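Local coordinates for protein hemolysin (Xylella fastidiosa, PDB 2OAI) that forms the transporter-associated (CorC_HlyC) domain of a larger membrane protein, binds calcium and may also bind flavin adenine dinucleotide, at residues D9-T14 with L21-L26; G52-Y57 with E66-A71. One frame throughout, in Å; residues are numbered along the deposited sequence.

Contacts 1 and 2 involve opposite outer strands of the same five-stranded antiparallel sheet and lie on opposite sides of the chain's centre, their own centres about 16 Å apart. Contact 1 (9-14 with 21-26) is partly buried and strand to strand: backbone hydrogen bonds hold a hairpin, and polar groups lead from its end toward the calcium-binding region. Contact 2 (52-57 with 66-71) is buried and joins helix 50-58 to strand 67-70 without a direct hydrogen bond, through aromatic rings, selenium and sulfur. Helix 28-35 touches both, taking Met12, Ile22 and Leu26 from contact 1 and Met53 and Trp70 from contact 2.

Contact 1 (D9-T14 with L21-L26); sequences DALMVT and LIDGTL. With EDO (1,2-ethanediol), chain E.
Met12 and Val13 pair with Ile22 and Leu21 in an antiparallel beta hairpin, and a Leu11-Asp23 bond extends the ladder past the strands. Before it, Ala10 O reaches Asp23 OD2 through a water that donates to both. Leu11 O accepts a nearly straight bond from Asp23 N (2.8 Å, 172° at the hydrogen), while Leu11 CD1 rests on Asp23 CB at 4.0 Å. The Asp23 carboxylate closes an Asx turn: OD1 accepts Thr25 N on its anti lone pair and, from above the carboxylate plane, Thr25 OG1 at 2.7 Å. An ethanediol, probably from the crystallisation liquor, donates to OD1 as well. The Asp23 side chain comes within about 5 Å (nearest atoms) of a bound calcium ion, near Asp86, a calcium ligand. Selenomethionine Met12 faces Ile22 in a non-hydrogen-bonded pair, side chains alongside and tight, Met12 CG against Ile22 CG1 at 3.4 Å. Val13 N bonds Leu21 O and Leu21 N bonds Val13 O, both 2.9 Å; Val13 CG2 meets Leu21 CB. Helix 28-35 covers the Met12/Ile22 face, Val64 of the second subunit meets the Val13/Leu21 face, and strand 89-92 continues the sheet beside 20-22.

Contact 2 (G52-Y57 with E66-A71); sequences GMCISY and EYFDWA
Met53, Cys54 and Tyr57 of helix 50-58 pack on Phe68 and Trp70 of strand 67-70, an outer strand of the antiparallel sheet, in a buried helix-on-sheet contact built from a Met-aromatic pair and an offset ring stack. The axes of the two short segments run 10.1 Å apart at 106°, so the helix lies across the strand, with Met53 and Tyr57 pointing toward it. Selenomethionine Met53 has CG anti to its backbone N and is bent at the last torsion (chi3 73°), which lays both selenium and methyl over one face of the Trp70 indole. Met53 SE sits 3.7 Å from the centroid of the five-membered ring of Trp70, and Met53 CE makes a CH-pi contact 3.8 Å from that of the six-membered ring. Trp70's opposite face carries Ala71 CB, so the indole is sandwiched. Met53 CE also borders the edge of Phe68 near CZ. Further round that edge, in the ring plane, Cys54 SG meets Phe68 CE1 at 3.7 Å. One face of Phe68 is taken by Tyr57: the two rings form an offset stack, centroids 4.5 Å apart and planes tilted by 18°. The two side chains reach past one another from opposing backbones, which brings Phe68 CB over the Tyr57 ring, 3.6 Å from its centroid. Ile75 of the adjoining strand touches Met53, Phe68 and Trp70, while Leu31 and Leu35 of helix 28-35 pack on Trp70. At the outer end of the stack a water links the two segments, donating to Tyr67 O at 2.6 Å and hydrogen-bonded to Tyr57 OH at 3.0 Å.

Contact 1 (D9-T14 with L21-L26)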
loop_
_atom_site.group_PDB
_atom_site.type_symbol
_atom_site.label_atom_id
_atom_site.label_comp_id
_atom_site.label_asym_id
_atom_site.label_seq_id
_atom_site.Cartn_x
_atom_site.Cartn_y
_atom_site.Cartn_z
ATOM N N ASP A 9 10.174 -9.932 -5.744
ATOM C CA ASP A 9 8.941 -9.560 -5.035
ATOM C C ASP A 9 7.684 -10.275 -5.566
ATOM O O ASP A 9 7.440 -10.297 -6.776
ATOM C CB ASP A 9 8.695 -8.024 -5.078
ATOM C CG ASP A 9 9.726 -7.190 -4.258
ATOM O OD1 ASP A 9 10.626 -7.779 -3.599
ATOM O OD2 ASP A 9 9.629 -5.928 -4.304
ATOM N N ALA A 10 6.892 -10.836 -4.645
ATOM C CA ALA A 10 5.542 -11.358 -4.937
ATOM C C ALA A 10 4.711 -10.302 -5.674
ATOM O O ALA A 10 4.770 -9.118 -5.306
ATOM C CB ALA A 10 4.847 -11.725 -3.631
ATOM N N LEU A 11 3.942 -10.709 -6.689
ATOM C CA LEU A 11 3.157 -9.748 -7.452
ATOM C C LEU A 11 1.809 -9.488 -6.788
ATOM O O LEU A 11 1.175 -8.474 -7.056
ATOM C CB LEU A 11 2.924 -10.228 -8.882
ATOM C CG LEU A 11 3.750 -9.599 -10.041
ATOM C CD1 LEU A 11 5.091 -9.039 -9.641
ATOM C CD2 LEU A 11 3.850 -10.527 -11.247
HETATM N N MSE A 12 1.374 -10.428 -5.956
HETATM C CA MSE A 12 0.058 -10.328 -5.333
HETATM C C MSE A 12 0.077 -10.980 -3.971
HETATM O O MSE A 12 0.612 -12.082 -3.818
HETATM C CB MSE A 12 -0.946 -11.060 -6.191
HETATM C CG MSE A 12 -2.253 -10.438 -6.119
HETATM SE SE MSE A 12 -3.428 -11.637 -7.025
HETATM C CE MSE A 12 -3.978 -12.593 -5.403
ATOM N N VAL A 13 -0.485 -10.309 -2.972
ATOM C CA VAL A 13 -0.558 -10.900 -1.651
ATOM C C VAL A 13 -1.937 -10.644 -1.057
ATOM O O VAL A 13 -2.585 -9.666 -1.403
ATOM C CB VAL A 13 0.520 -10.367 -0.659
ATOM C CG1 VAL A 13 1.970 -10.422 -1.280
ATOM C CG2 VAL A 13 0.164 -9.049 -0.177
ATOM N N THR A 14 -2.369 -11.544 -0.182
ATOM C CA THR A 14 -3.683 -11.449 0.433
ATOM C C THR A 14 -3.525 -10.842 1.817
ATOM O O THR A 14 -2.714 -11.327 2.611
ATOM C CB THR A 14 -4.277 -12.864 0.616
ATOM O OG1 THR A 14 -4.187 -13.560 -0.637
ATOM C CG2 THR A 14 -5.746 -12.745 1.032
ATOM N N LEU A 21 -3.341 -6.977 -2.123
ATOM C CA LEU A 21 -2.374 -5.958 -2.499
ATOM C C LEU A 21 -1.621 -6.469 -3.734
ATOM O O LEU A 21 -1.027 -7.575 -3.720
ATOM C CB LEU A 21 -1.421 -5.687 -1.340
ATOM C CG LEU A 21 -2.085 -4.874 -0.204
ATOM C CD1 LEU A 21 -1.270 -4.968 1.120
ATOM C CD2 LEU A 21 -2.171 -3.385 -0.652
ATOM N N ILE A 22 -1.664 -5.668 -4.808
ATOM C CA ILE A 22 -1.246 -6.149 -6.135
ATOM C C ILE A 22 -0.254 -5.185 -6.802
ATOM O O ILE A 22 -0.428 -3.971 -6.757
ATOM C CB ILE A 22 -2.450 -6.364 -7.057
ATOM C CG1 ILE A 22 -3.484 -7.299 -6.376
ATOM C CG2 ILE A 22 -1.973 -6.949 -8.427
ATOM C CD1 ILE A 22 -4.670 -7.694 -7.278
ATOM N N ASP A 23 0.798 -5.741 -7.392
ATOM C CA ASP A 23 1.823 -4.946 -8.102
ATOM C C ASP A 23 1.185 -4.319 -9.358
ATOM O O ASP A 23 0.357 -4.965 -10.033
ATOM C CB ASP A 23 2.979 -5.878 -8.499
ATOM C CG ASP A 23 4.187 -5.118 -8.949
ATOM O OD1 ASP A 23 4.173 -4.594 -10.078
ATOM O OD2 ASP A 23 5.159 -5.032 -8.173
ATOM N N GLY A 24 1.511 -3.056 -9.658
ATOM C CA GLY A 24 0.980 -2.426 -10.877
ATOM C C GLY A 24 1.290 -3.169 -12.166
ATOM O O GLY A 24 0.584 -3.001 -13.158
ATOM N N THR A 25 2.347 -3.985 -12.189
ATOM C CA THR A 25 2.698 -4.700 -13.426
ATOM C C THR A 25 1.873 -5.966 -13.704
ATOM O O THR A 25 2.080 -6.634 -14.736
ATOM C CB THR A 25 4.189 -5.090 -13.452
ATOM O OG1 THR A 25 4.437 -6.018 -12.390
ATOM C CG2 THR A 25 5.059 -3.859 -13.311
ATOM N N LEU A 26 0.937 -6.313 -12.825
ATOM C CA LEU A 26 0.192 -7.562 -13.035
ATOM C C LEU A 26 -0.583 -7.454 -14.366
ATOM O O LEU A 26 -1.310 -6.478 -14.555
ATOM C CB LEU A 26 -0.776 -7.838 -11.869
ATOM C CG LEU A 26 -1.468 -9.215 -11.960
ATOM C CD1 LEU A 26 -0.460 -10.327 -11.674
ATOM C CD2 LEU A 26 -2.666 -9.289 -11.044
HETATM C C1 EDO E . 5.090 -1.456 -10.211
HETATM O O1 EDO E . 5.757 -2.592 -9.714
HETATM C C2 EDO E . 4.053 -1.708 -11.280
HETATM O O2 EDO E . 3.718 -0.480 -11.926
HETATM O O HOH W 1 6.178 -6.906 -6.497
#

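Contact 2 (G52-Y57 with E66-A71)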
loop_
_atom_site.group_PDB
_atom_site.type_symbol
_atom_site.label_atom_id
_atom_site.label_comp_id
_atom_site.label_asym_id
_atom_site.label_seq_id
_atom_site.Cartn_x
_atom_site.Cartn_y
_atom_site.Cartn_z
ATOM N N GLY A 52 -1.407 0.255 -16.071
ATOM C CA GLY A 52 -1.862 0.796 -17.359
ATOM C C GLY A 52 -3.351 1.122 -17.324
ATOM O O GLY A 52 -3.770 2.177 -17.826
HETATM N N MSE A 53 -4.132 0.236 -16.705
HETATM C CA MSE A 53 -5.556 0.443 -16.605
HETATM C C MSE A 53 -5.864 1.667 -15.744
HETATM O O MSE A 53 -6.770 2.444 -16.067
HETATM C CB MSE A 53 -6.254 -0.778 -16.026
HETATM C CG MSE A 53 -7.715 -0.516 -15.878
HETATM SE SE MSE A 53 -8.771 -2.115 -15.578
HETATM C CE MSE A 53 -8.315 -2.469 -13.881
ATOM N N CYS A 54 -5.111 1.829 -14.656
ATOM C CA CYS A 54 -5.246 3.024 -13.829
ATOM C C CYS A 54 -4.979 4.316 -14.599
ATOM O O CYS A 54 -5.755 5.266 -14.491
ATOM C CB CYS A 54 -4.331 2.956 -12.617
ATOM S SG CYS A 54 -4.806 1.632 -11.484
ATOM N N ILE A 55 -3.878 4.358 -15.353
ATOM C CA ILE A 55 -3.502 5.586 -16.074
ATOM C C ILE A 55 -4.592 5.893 -17.106
ATOM O O ILE A 55 -4.982 7.051 -17.298
ATOM C CB ILE A 55 -2.086 5.453 -16.755
ATOM C CG1 ILE A 55 -0.976 5.325 -15.695
ATOM C CG2 ILE A 55 -1.842 6.598 -17.765
ATOM C CD1 ILE A 55 -0.694 6.585 -14.845
ATOM N N SER A 56 -5.097 4.842 -17.748
ATOM C CA SER A 56 -6.144 4.974 -18.739
ATOM C C SER A 56 -7.405 5.586 -18.109
ATOM O O SER A 56 -8.004 6.497 -18.677
ATOM C CB SER A 56 -6.437 3.606 -19.359
ATOM O OG SER A 56 -7.418 3.703 -20.362
ATOM N N TYR A 57 -7.767 5.106 -16.921
ATOM C CA TYR A 57 -8.960 5.589 -16.238
ATOM C C TYR A 57 -8.832 7.045 -15.795
ATOM O O TYR A 57 -9.724 7.838 -16.076
ATOM C CB TYR A 57 -9.317 4.711 -15.040
ATOM C CG TYR A 57 -10.512 5.250 -14.271
ATOM C CD1 TYR A 57 -11.815 4.944 -14.667
ATOM C CD2 TYR A 57 -10.332 6.084 -13.157
ATOM C CE1 TYR A 57 -12.910 5.448 -13.978
ATOM C CE2 TYR A 57 -11.422 6.595 -12.464
ATOM C CZ TYR A 57 -12.702 6.268 -12.877
ATOM O OH TYR A 57 -13.789 6.759 -12.181
ATOM N N GLU A 66 -6.471 7.660 -4.303
ATOM C CA GLU A 66 -7.537 7.728 -5.312
ATOM C C GLU A 66 -7.961 6.308 -5.677
ATOM O O GLU A 66 -7.191 5.367 -5.477
ATOM C CB GLU A 66 -7.113 8.499 -6.547
ATOM C CG GLU A 66 -6.879 9.987 -6.288
ATOM C CD GLU A 66 -6.749 10.755 -7.590
ATOM O OE1 GLU A 66 -7.782 11.081 -8.206
ATOM O OE2 GLU A 66 -5.609 11.032 -8.019
ATOM N N TYR A 67 -9.206 6.149 -6.125
ATOM C CA TYR A 67 -9.721 4.809 -6.431
ATOM C C TYR A 67 -10.796 4.874 -7.487
ATOM O O TYR A 67 -11.319 5.970 -7.796
ATOM C CB TYR A 67 -10.294 4.118 -5.183
ATOM C CG TYR A 67 -11.486 4.847 -4.569
ATOM C CD1 TYR A 67 -12.801 4.599 -5.012
ATOM C CD2 TYR A 67 -11.293 5.830 -3.587
ATOM C CE1 TYR A 67 -13.884 5.260 -4.437
ATOM C CE2 TYR A 67 -12.363 6.499 -3.013
ATOM C CZ TYR A 67 -13.660 6.208 -3.444
ATOM O OH TYR A 67 -14.723 6.871 -2.881
ATOM N N PHE A 68 -11.100 3.712 -8.063
ATOM C CA PHE A 68 -12.233 3.598 -8.976
ATOM C C PHE A 68 -12.767 2.178 -8.848
ATOM O O PHE A 68 -12.090 1.309 -8.304
ATOM C CB PHE A 68 -11.831 3.922 -10.428
ATOM C CG PHE A 68 -10.801 2.970 -11.017
ATOM C CD1 PHE A 68 -9.436 3.162 -10.777
ATOM C CD2 PHE A 68 -11.195 1.889 -11.814
ATOM C CE1 PHE A 68 -8.456 2.302 -11.320
ATOM C CE2 PHE A 68 -10.217 1.012 -12.362
ATOM C CZ PHE A 68 -8.843 1.233 -12.099
ATOM N N ASP A 69 -13.974 1.953 -9.369
ATOM C CA ASP A 69 -14.580 0.631 -9.333
ATOM C C ASP A 69 -14.598 0.003 -10.715
ATOM O O ASP A 69 -14.863 0.685 -11.727
ATOM C CB ASP A 69 -15.982 0.720 -8.758
ATOM C CG ASP A 69 -15.996 1.320 -7.347
ATOM O OD1 ASP A 69 -14.989 1.235 -6.603
ATOM O OD2 ASP A 69 -17.020 1.896 -6.977
ATOM N N TRP A 70 -14.315 -1.297 -10.758
ATOM C CA TRP A 70 -14.191 -2.014 -12.024
ATOM C C TRP A 70 -14.559 -3.459 -11.773
ATOM O O TRP A 70 -13.985 -4.108 -10.894
ATOM C CB TRP A 70 -12.753 -1.890 -12.543
ATOM C CG TRP A 70 -12.414 -2.756 -13.745
ATOM C CD1 TRP A 70 -12.753 -2.526 -15.064
ATOM C CD2 TRP A 70 -11.643 -3.967 -13.734
ATOM N NE1 TRP A 70 -12.255 -3.537 -15.861
ATOM C CE2 TRP A 70 -11.562 -4.426 -15.072
ATOM C CE3 TRP A 70 -11.018 -4.708 -12.724
ATOM C CZ2 TRP A 70 -10.878 -5.608 -15.421
ATOM C CZ3 TRP A 70 -10.332 -5.879 -13.076
ATOM C CH2 TRP A 70 -10.273 -6.312 -14.411
ATOM N N ALA A 71 -15.547 -3.941 -12.522
ATOM C CA ALA A 71 -15.981 -5.346 -12.452
ATOM C C ALA A 71 -16.364 -5.843 -11.045
ATOM O O ALA A 71 -16.018 -6.978 -10.677
ATOM C CB ALA A 71 -14.886 -6.240 -13.052
HETATM O O HOH W 2 -13.151 7.110 -9.294
#